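Local coordinates for protein ubiquitin-conjugating enzyme E2 U (Homo sapiens, PDB 1YRV) that catalyses the covalent attachment of ubiquitin to other proteins, taking ubiquitin from an E1 enzyme onto its own cysteine as a thioester, at residues 158-161 and 162-166; 27-30 and 31-35; 95-98 and 99-102. One frame throughout, in Å; residues are numbered along the deposited sequence.

Interaction 1 (158-161 and 162-166); sequences LYRT and ILRLF
Tyr159 and Leu163, one helical turn apart, make the closer of the two main apolar contacts between these turns: CE2 of the phenol ring lies 3.3 Å from CD1 of Leu163. The second methyl, CD2, turns instead toward the hydroxyl end of the same ring, so both branches of the leucine are laid against one side chain. The tyrosine reaches there because its CG stands anti to the backbone N (chi1 -178°). Outside the segments the pair is enclosed by Val66, Trp67 and Leu70 in loops and by Ile151 and Leu152 of helix 146-153, which makes it the buried side of the helix. Leu158 repeats the pattern more loosely with Ile162, CD1 to CG1 at 4.1 Å, and Ile151 touches both residues.

The backbone supplies the regular ladder of i to i+4 bonds, from Leu158 O to Ile162 N through Thr161 O to Leu165 N. The straightest joins Arg164 N to Arg160 O at 2.9 Å, and CG of Arg164 also crowds that carbonyl oxygen at 3.0 Å.

Charge is handled differently. Arg160 and Arg164 run side by side in the same direction, and NH2 of Arg164 comes 3.6 Å from NE of Arg160, with the guanidinium planes turned 79° apart. Two like charges so close probably disfavour one another; a long, weak ion pair from Arg160 to Glu156 may offer slight compensation. Farther round, Thr161 CG2 flanks Leu165 CD2, while OG1 makes a weak bond back to Ser157 O.

Such a division, with Tyr159 and Leu163 buried against the domain and the arginines toward solvent, is that of an amphipathic helix, here the C-terminal helix of the ubiquitin-conjugating (UBC) fold.

Interaction 2 (27-30 and 31-35); sequences LLHR and DFCDL
Arg30 grips the carboxylate of its neighbour Asp31 side-on, with two nitrogens directed at a single oxygen. NE reaches Asp31 OD1 at 3.0 Å and NH1 reaches the same OD1 at 2.7 Å, both arriving from one face of the carboxylate and neither bond straight. The bend of the arginine at chi2 and chi3 (58° at the latter) folds the guanidinium back along the helix so that one face, near its rim, lies against CA of Leu27. The other oxygen, OD2, is taken up elsewhere: it accepts from Tyr82 OH and from the backbone N of Leu124, the first residue of helix 124-135. A buried carboxylate thus has each oxygen supplied with two donors, a setting that should support its ionised form.

These residues belong to the N-terminal helix of the UBC fold, packed on one flank of the four-stranded sheet, and Asp31 ties that helix to the start of helix 124-135. Main-chain donors are served in the usual helical way. Asp31 N binds Leu27 O at 2.8 Å and Phe32 N binds Leu28 O at the same length, whereas Cys33 N meets His29 O at a longer 3.3 Å. Asp34 N uses Arg30 O; its carboxylate attracts the same arginine through charge alone, OD1 standing 4.5 Å from NE and well out of the guanidinium plane. The ring of Phe32 meets Trp55 edge-to-face and Lys36 in a cation-pi contact.

Interaction 3 (95-98 and 99-102); sequences PFHP and NVDP
Between His97 and Val100 the chain reverses in a type I beta turn, Pro98 and Asn99 occupying its two corners. The turn is closed by a weak hydrogen bond, Val100 N to His97 O at 3.4 Å. Beside it a water spans the bend, accepting from His97 N at 3.2 Å. The same water lies within donating distance of two carbonyl oxygens, Pro95 O at 2.6 Å and Val100 O at 2.9 Å.

A firmer bond comes from the imidazole. Asn99 N donates to ND1 of His97 at 2.9 Å, nearly straight at 167° and almost exactly in the ring plane, so the side chain itself braces the corner. Setting CG anti to the backbone N (chi1 -171°) brings the edge of the ring, at ND1, up to the N-H of Asn99. Val100 packs with both methyls against the first segment: CG2 rests 3.5 Å from CB of His97, and CG1 lies 3.6 Å from CD of Pro95, crossing each neighbour at about a right angle. The far nitrogen of the histidine, NE2, bonds to Leu135 O, and the imidazole ring meets that of Trp67. Asn99 sends its OD1 to the backbone N of Val139.

His97, Pro98 and Asn99 form the HPN motif of E2 enzymes. With ND1 receiving an N-H and NE2 facing a carbonyl oxygen, the histidine probably carries its proton on NE2. Its role here appears architectural: it fixes the turn that holds the asparagine near the predicted thioester-forming Cys108, where the Asn amide has been proposed in this family to stabilise the oxyanion of ubiquitin transfer.

In the fold
Interactions 1 and 3 are neighbours, their centres 13 Å apart, and they meet where the C-terminal helix leans on the HPN loop. Tyr159 OH lies 2.7 Å from Phe96 O, a probable though weak hydrogen bond, and also packs at 3.6 Å on CD of Pro98, while Leu163 CD2 touches the same Phe96 carbonyl. Interaction 3 borders the predicted catalytic centre: the Asn99 side chain is about 4 Å from that of Cys108. Interaction 2 stands apart across the centre of the chain, its nearest atoms about 21 Å from interaction 3 and about 24 Å from interaction 1. The three contacts thus sample both ends of one UBC domain and its active-site loop.

Interaction 1 (158-161 and 162-166)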
loop_
_atom_site.group_PDB
_atom_site.type_symbol
_atom_site.label_atom_id
_atom_site.label_comp_id
_atom_site.label_asym_id
_atom_site.label_seq_id
_atom_site.Cartn_x
_atom_site.Cartn_y
_atom_site.Cartn_z
ATOM N N LEU A 158 -2.870 19.599 -14.490
ATOM C CA LEU A 158 -2.932 18.741 -15.658
ATOM C C LEU A 158 -2.772 17.317 -15.162
ATOM O O LEU A 158 -3.507 16.413 -15.560
ATOM C CB LEU A 158 -1.800 19.070 -16.628
ATOM C CG LEU A 158 -1.538 17.999 -17.689
ATOM C CD1 LEU A 158 -2.836 17.739 -18.456
ATOM C CD2 LEU A 158 -0.424 18.432 -18.614
ATOM N N TYR A 159 -1.783 17.132 -14.298
ATOM C CA TYR A 159 -1.506 15.835 -13.709
ATOM C C TYR A 159 -2.824 15.226 -13.220
ATOM O O TYR A 159 -3.173 14.102 -13.588
ATOM C CB TYR A 159 -0.531 15.983 -12.538
ATOM C CG TYR A 159 -0.163 14.663 -11.913
ATOM C CD1 TYR A 159 0.823 13.852 -12.471
ATOM C CD2 TYR A 159 -0.895 14.164 -10.841
ATOM C CE1 TYR A 159 1.052 12.569 -11.981
ATOM C CE2 TYR A 159 -0.675 12.894 -10.350
ATOM C CZ TYR A 159 0.292 12.098 -10.923
ATOM O OH TYR A 159 0.464 10.817 -10.459
ATOM N N ARG A 160 -3.555 15.975 -12.397
ATOM C CA ARG A 160 -4.831 15.504 -11.883
ATOM C C ARG A 160 -5.775 15.122 -12.998
ATOM O O ARG A 160 -6.443 14.090 -12.939
ATOM C CB ARG A 160 -5.515 16.571 -11.019
ATOM C CG ARG A 160 -5.147 16.546 -9.534
ATOM C CD ARG A 160 -6.294 17.132 -8.683
ATOM N NE ARG A 160 -6.811 18.353 -9.306
ATOM C CZ ARG A 160 -6.117 19.482 -9.417
ATOM N NH1 ARG A 160 -4.882 19.546 -8.928
ATOM N NH2 ARG A 160 -6.633 20.530 -10.055
ATOM N N THR A 161 -5.844 15.966 -14.018
ATOM C CA THR A 161 -6.740 15.709 -15.137
ATOM C C THR A 161 -6.475 14.335 -15.706
ATOM O O THR A 161 -7.401 13.604 -16.054
ATOM C CB THR A 161 -6.548 16.748 -16.241
ATOM O OG1 THR A 161 -7.115 17.995 -15.818
ATOM C CG2 THR A 161 -7.221 16.290 -17.522
ATOM N N ILE A 162 -5.195 14.000 -15.800
ATOM C CA ILE A 162 -4.772 12.711 -16.325
ATOM C C ILE A 162 -5.222 11.591 -15.395
ATOM O O ILE A 162 -5.724 10.556 -15.847
ATOM C CB ILE A 162 -3.239 12.680 -16.518
ATOM C CG1 ILE A 162 -2.849 13.719 -17.578
ATOM C CG2 ILE A 162 -2.780 11.295 -16.948
ATOM C CD1 ILE A 162 -1.378 13.790 -17.881
ATOM N N LEU A 163 -5.052 11.800 -14.094
ATOM C CA LEU A 163 -5.491 10.803 -13.135
ATOM C C LEU A 163 -6.970 10.495 -13.353
ATOM O O LEU A 163 -7.342 9.338 -13.513
ATOM C CB LEU A 163 -5.278 11.301 -11.709
ATOM C CG LEU A 163 -3.813 11.422 -11.304
ATOM C CD1 LEU A 163 -3.743 11.768 -9.833
ATOM C CD2 LEU A 163 -3.086 10.102 -11.582
ATOM N N ARG A 164 -7.805 11.536 -13.365
ATOM C CA ARG A 164 -9.253 11.383 -13.563
ATOM C C ARG A 164 -9.513 10.580 -14.840
ATOM O O ARG A 164 -10.377 9.704 -14.883
ATOM C CB ARG A 164 -9.943 12.750 -13.706
ATOM C CG ARG A 164 -9.469 13.855 -12.759
ATOM C CD ARG A 164 -10.061 13.759 -11.355
ATOM N NE ARG A 164 -9.617 14.879 -10.517
ATOM C CZ ARG A 164 -9.990 15.078 -9.254
ATOM N NH1 ARG A 164 -10.825 14.230 -8.662
ATOM N NH2 ARG A 164 -9.527 16.127 -8.580
ATOM N N LEU A 165 -8.764 10.902 -15.887
ATOM C CA LEU A 165 -8.908 10.210 -17.153
ATOM C C LEU A 165 -8.584 8.729 -16.996
ATOM O O LEU A 165 -9.146 7.894 -17.697
ATOM C CB LEU A 165 -7.992 10.844 -18.202
ATOM C CG LEU A 165 -8.638 11.844 -19.169
ATOM C CD1 LEU A 165 -9.537 11.085 -20.118
ATOM C CD2 LEU A 165 -9.417 12.918 -18.408
ATOM N N PHE A 166 -7.686 8.408 -16.067
ATOM C CA PHE A 166 -7.292 7.024 -15.818
ATOM C C PHE A 166 -8.282 6.286 -14.928
ATOM O O PHE A 166 -8.188 5.074 -14.739
ATOM C CB PHE A 166 -5.907 6.983 -15.186
ATOM C CG PHE A 166 -4.800 6.889 -16.184
ATOM C CD1 PHE A 166 -4.429 5.657 -16.705
ATOM C CD2 PHE A 166 -4.140 8.030 -16.618
ATOM C CE1 PHE A 166 -3.414 5.561 -17.650
ATOM C CE2 PHE A 166 -3.124 7.949 -17.564
ATOM C CZ PHE A 166 -2.758 6.714 -18.080
#

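Interaction 2 (27-30 and 31-35)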
loop_
_atom_site.group_PDB
_atom_site.type_symbol
_atom_site.label_atom_id
_atom_site.label_comp_id
_atom_site.label_asym_id
_atom_site.label_seq_id
_atom_site.Cartn_x
_atom_site.Cartn_y
_atom_site.Cartn_z
ATOM N N LEU A 27 -0.208 -12.958 14.194
ATOM C CA LEU A 27 0.126 -11.549 14.135
ATOM C C LEU A 27 -0.919 -10.826 13.273
ATOM O O LEU A 27 -1.422 -9.757 13.640
ATOM C CB LEU A 27 1.519 -11.363 13.531
ATOM C CG LEU A 27 2.738 -11.797 14.395
ATOM C CD1 LEU A 27 3.973 -11.825 13.491
ATOM C CD2 LEU A 27 2.988 -10.842 15.590
ATOM N N LEU A 28 -1.234 -11.403 12.123
ATOM C CA LEU A 28 -2.213 -10.771 11.252
ATOM C C LEU A 28 -3.598 -10.815 11.893
ATOM O O LEU A 28 -4.405 -9.901 11.712
ATOM C CB LEU A 28 -2.218 -11.430 9.870
ATOM C CG LEU A 28 -1.005 -11.079 8.999
ATOM C CD1 LEU A 28 -0.974 -11.978 7.769
ATOM C CD2 LEU A 28 -1.042 -9.627 8.615
ATOM N N HIS A 29 -3.863 -11.876 12.645
ATOM C CA HIS A 29 -5.126 -12.007 13.341
ATOM C C HIS A 29 -5.266 -10.887 14.340
ATOM O O HIS A 29 -6.306 -10.239 14.395
ATOM C CB HIS A 29 -5.233 -13.327 14.081
ATOM C CG HIS A 29 -6.612 -13.606 14.564
ATOM N ND1 HIS A 29 -7.532 -14.278 13.791
ATOM C CD2 HIS A 29 -7.282 -13.154 15.643
ATOM C CE1 HIS A 29 -8.713 -14.218 14.376
ATOM N NE2 HIS A 29 -8.593 -13.539 15.498
ATOM N N ARG A 30 -4.239 -10.689 15.156
ATOM C CA ARG A 30 -4.243 -9.606 16.121
ATOM C C ARG A 30 -4.342 -8.282 15.355
ATOM O O ARG A 30 -5.236 -7.492 15.609
ATOM C CB ARG A 30 -2.974 -9.625 16.961
ATOM C CG ARG A 30 -2.819 -8.391 17.834
ATOM C CD ARG A 30 -1.323 -8.039 18.049
ATOM N NE ARG A 30 -0.640 -7.805 16.785
ATOM C CZ ARG A 30 0.682 -7.843 16.614
ATOM N NH1 ARG A 30 1.257 -7.616 15.405
ATOM N NH2 ARG A 30 1.449 -8.090 17.654
ATOM N N ASP A 31 -3.438 -8.044 14.409
ATOM C CA ASP A 31 -3.482 -6.817 13.633
ATOM C C ASP A 31 -4.846 -6.477 13.056
ATOM O O ASP A 31 -5.234 -5.320 13.061
ATOM C CB ASP A 31 -2.503 -6.879 12.472
ATOM C CG ASP A 31 -1.059 -6.750 12.910
ATOM O OD1 ASP A 31 -0.814 -6.515 14.113
ATOM O OD2 ASP A 31 -0.172 -6.888 12.030
ATOM N N PHE A 32 -5.547 -7.463 12.512
ATOM C CA PHE A 32 -6.869 -7.224 11.933
ATOM C C PHE A 32 -7.876 -6.765 12.978
ATOM O O PHE A 32 -8.684 -5.880 12.725
ATOM C CB PHE A 32 -7.384 -8.482 11.267
ATOM C CG PHE A 32 -8.541 -8.254 10.342
ATOM C CD1 PHE A 32 -9.472 -9.264 10.122
ATOM C CD2 PHE A 32 -8.701 -7.046 9.665
ATOM C CE1 PHE A 32 -10.554 -9.069 9.234
ATOM C CE2 PHE A 32 -9.782 -6.847 8.776
ATOM C CZ PHE A 32 -10.702 -7.856 8.564
ATOM N N CYS A 33 -7.846 -7.365 14.160
ATOM C CA CYS A 33 -8.760 -6.934 15.222
ATOM C C CYS A 33 -8.474 -5.468 15.566
ATOM O O CYS A 33 -9.388 -4.701 15.828
ATOM C CB CYS A 33 -8.563 -7.756 16.491
ATOM S SG CYS A 33 -9.062 -9.450 16.345
ATOM N N ASP A 34 -7.195 -5.104 15.566
ATOM C CA ASP A 34 -6.782 -3.748 15.871
ATOM C C ASP A 34 -7.254 -2.758 14.818
ATOM O O ASP A 34 -7.670 -1.659 15.136
ATOM C CB ASP A 34 -5.263 -3.670 15.959
ATOM C CG ASP A 34 -4.717 -4.263 17.227
ATOM O OD1 ASP A 34 -3.465 -4.376 17.315
ATOM O OD2 ASP A 34 -5.515 -4.607 18.136
ATOM N N LEU A 35 -7.154 -3.176 13.570
ATOM C CA LEU A 35 -7.531 -2.378 12.440
ATOM C C LEU A 35 -9.014 -2.132 12.541
ATOM O O LEU A 35 -9.476 -1.009 12.385
ATOM C CB LEU A 35 -7.222 -3.127 11.167
ATOM C CG LEU A 35 -6.828 -2.284 9.975
ATOM C CD1 LEU A 35 -7.780 -2.544 8.846
ATOM C CD2 LEU A 35 -6.753 -0.832 10.368
#

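Interaction 3 (95-98 and 99-102)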
loop_
_atom_site.group_PDB
_atom_site.type_symbol
_atom_site.label_atom_id
_atom_site.label_comp_id
_atom_site.label_asym_id
_atom_site.label_seq_id
_atom_site.Cartn_x
_atom_site.Cartn_y
_atom_site.Cartn_z
ATOM N N PRO A 95 -1.100 2.365 -11.988
ATOM C CA PRO A 95 -1.485 3.778 -11.992
ATOM C C PRO A 95 -0.404 4.655 -12.608
ATOM O O PRO A 95 0.736 4.226 -12.751
ATOM C CB PRO A 95 -1.667 4.062 -10.517
ATOM C CG PRO A 95 -0.485 3.317 -9.938
ATOM C CD PRO A 95 -0.480 2.001 -10.696
ATOM N N PHE A 96 -0.775 5.874 -12.987
ATOM C CA PHE A 96 0.169 6.835 -13.553
ATOM C C PHE A 96 0.695 7.552 -12.305
ATOM O O PHE A 96 0.118 8.535 -11.843
ATOM C CB PHE A 96 -0.555 7.821 -14.468
ATOM C CG PHE A 96 0.372 8.730 -15.214
ATOM C CD1 PHE A 96 0.275 10.111 -15.087
ATOM C CD2 PHE A 96 1.313 8.204 -16.088
ATOM C CE1 PHE A 96 1.104 10.958 -15.837
ATOM C CE2 PHE A 96 2.146 9.046 -16.840
ATOM C CZ PHE A 96 2.040 10.413 -16.714
ATOM N N HIS A 97 1.794 7.047 -11.757
ATOM C CA HIS A 97 2.319 7.563 -10.504
ATOM C C HIS A 97 3.830 7.569 -10.549
ATOM O O HIS A 97 4.444 6.643 -11.040
ATOM C CB HIS A 97 1.780 6.668 -9.372
ATOM C CG HIS A 97 2.061 7.183 -7.994
ATOM N ND1 HIS A 97 3.347 7.348 -7.524
ATOM C CD2 HIS A 97 1.235 7.612 -7.018
ATOM C CE1 HIS A 97 3.297 7.871 -6.314
ATOM N NE2 HIS A 97 2.034 8.043 -5.978
ATOM N N PRO A 98 4.453 8.631 -10.048
ATOM C CA PRO A 98 5.909 8.780 -10.032
ATOM C C PRO A 98 6.692 7.656 -9.338
ATOM O O PRO A 98 7.812 7.348 -9.741
ATOM C CB PRO A 98 6.115 10.120 -9.324
ATOM C CG PRO A 98 4.835 10.861 -9.613
ATOM C CD PRO A 98 3.805 9.790 -9.419
ATOM N N ASN A 99 6.119 7.041 -8.306
ATOM C CA ASN A 99 6.848 6.010 -7.591
ATOM C C ASN A 99 6.345 4.588 -7.771
ATOM O O ASN A 99 6.879 3.664 -7.160
ATOM C CB ASN A 99 6.893 6.365 -6.107
ATOM C CG ASN A 99 7.393 7.776 -5.869
ATOM O OD1 ASN A 99 6.777 8.540 -5.137
ATOM N ND2 ASN A 99 8.498 8.134 -6.501
ATOM N N VAL A 100 5.340 4.400 -8.619
ATOM C CA VAL A 100 4.820 3.062 -8.845
ATOM C C VAL A 100 5.449 2.514 -10.112
ATOM O O VAL A 100 5.399 3.140 -11.168
ATOM C CB VAL A 100 3.284 3.076 -8.973
ATOM C CG1 VAL A 100 2.763 1.676 -9.173
ATOM C CG2 VAL A 100 2.677 3.698 -7.732
ATOM N N ASP A 101 6.083 1.354 -9.990
ATOM C CA ASP A 101 6.727 0.723 -11.127
ATOM C C ASP A 101 5.686 0.568 -12.221
ATOM O O ASP A 101 4.736 -0.203 -12.080
ATOM C CB ASP A 101 7.250 -0.653 -10.764
ATOM C CG ASP A 101 8.279 -1.145 -11.749
ATOM O OD1 ASP A 101 9.485 -0.993 -11.450
ATOM O OD2 ASP A 101 7.885 -1.663 -12.821
ATOM N N PRO A 102 5.871 1.271 -13.347
ATOM C CA PRO A 102 4.907 1.190 -14.447
ATOM C C PRO A 102 4.775 -0.207 -15.037
ATOM O O PRO A 102 3.773 -0.518 -15.687
ATOM C CB PRO A 102 5.446 2.209 -15.439
ATOM C CG PRO A 102 6.949 2.076 -15.253
ATOM C CD PRO A 102 7.090 2.004 -13.755
HETATM O O HOH W 1 3.279 4.418 -12.674
#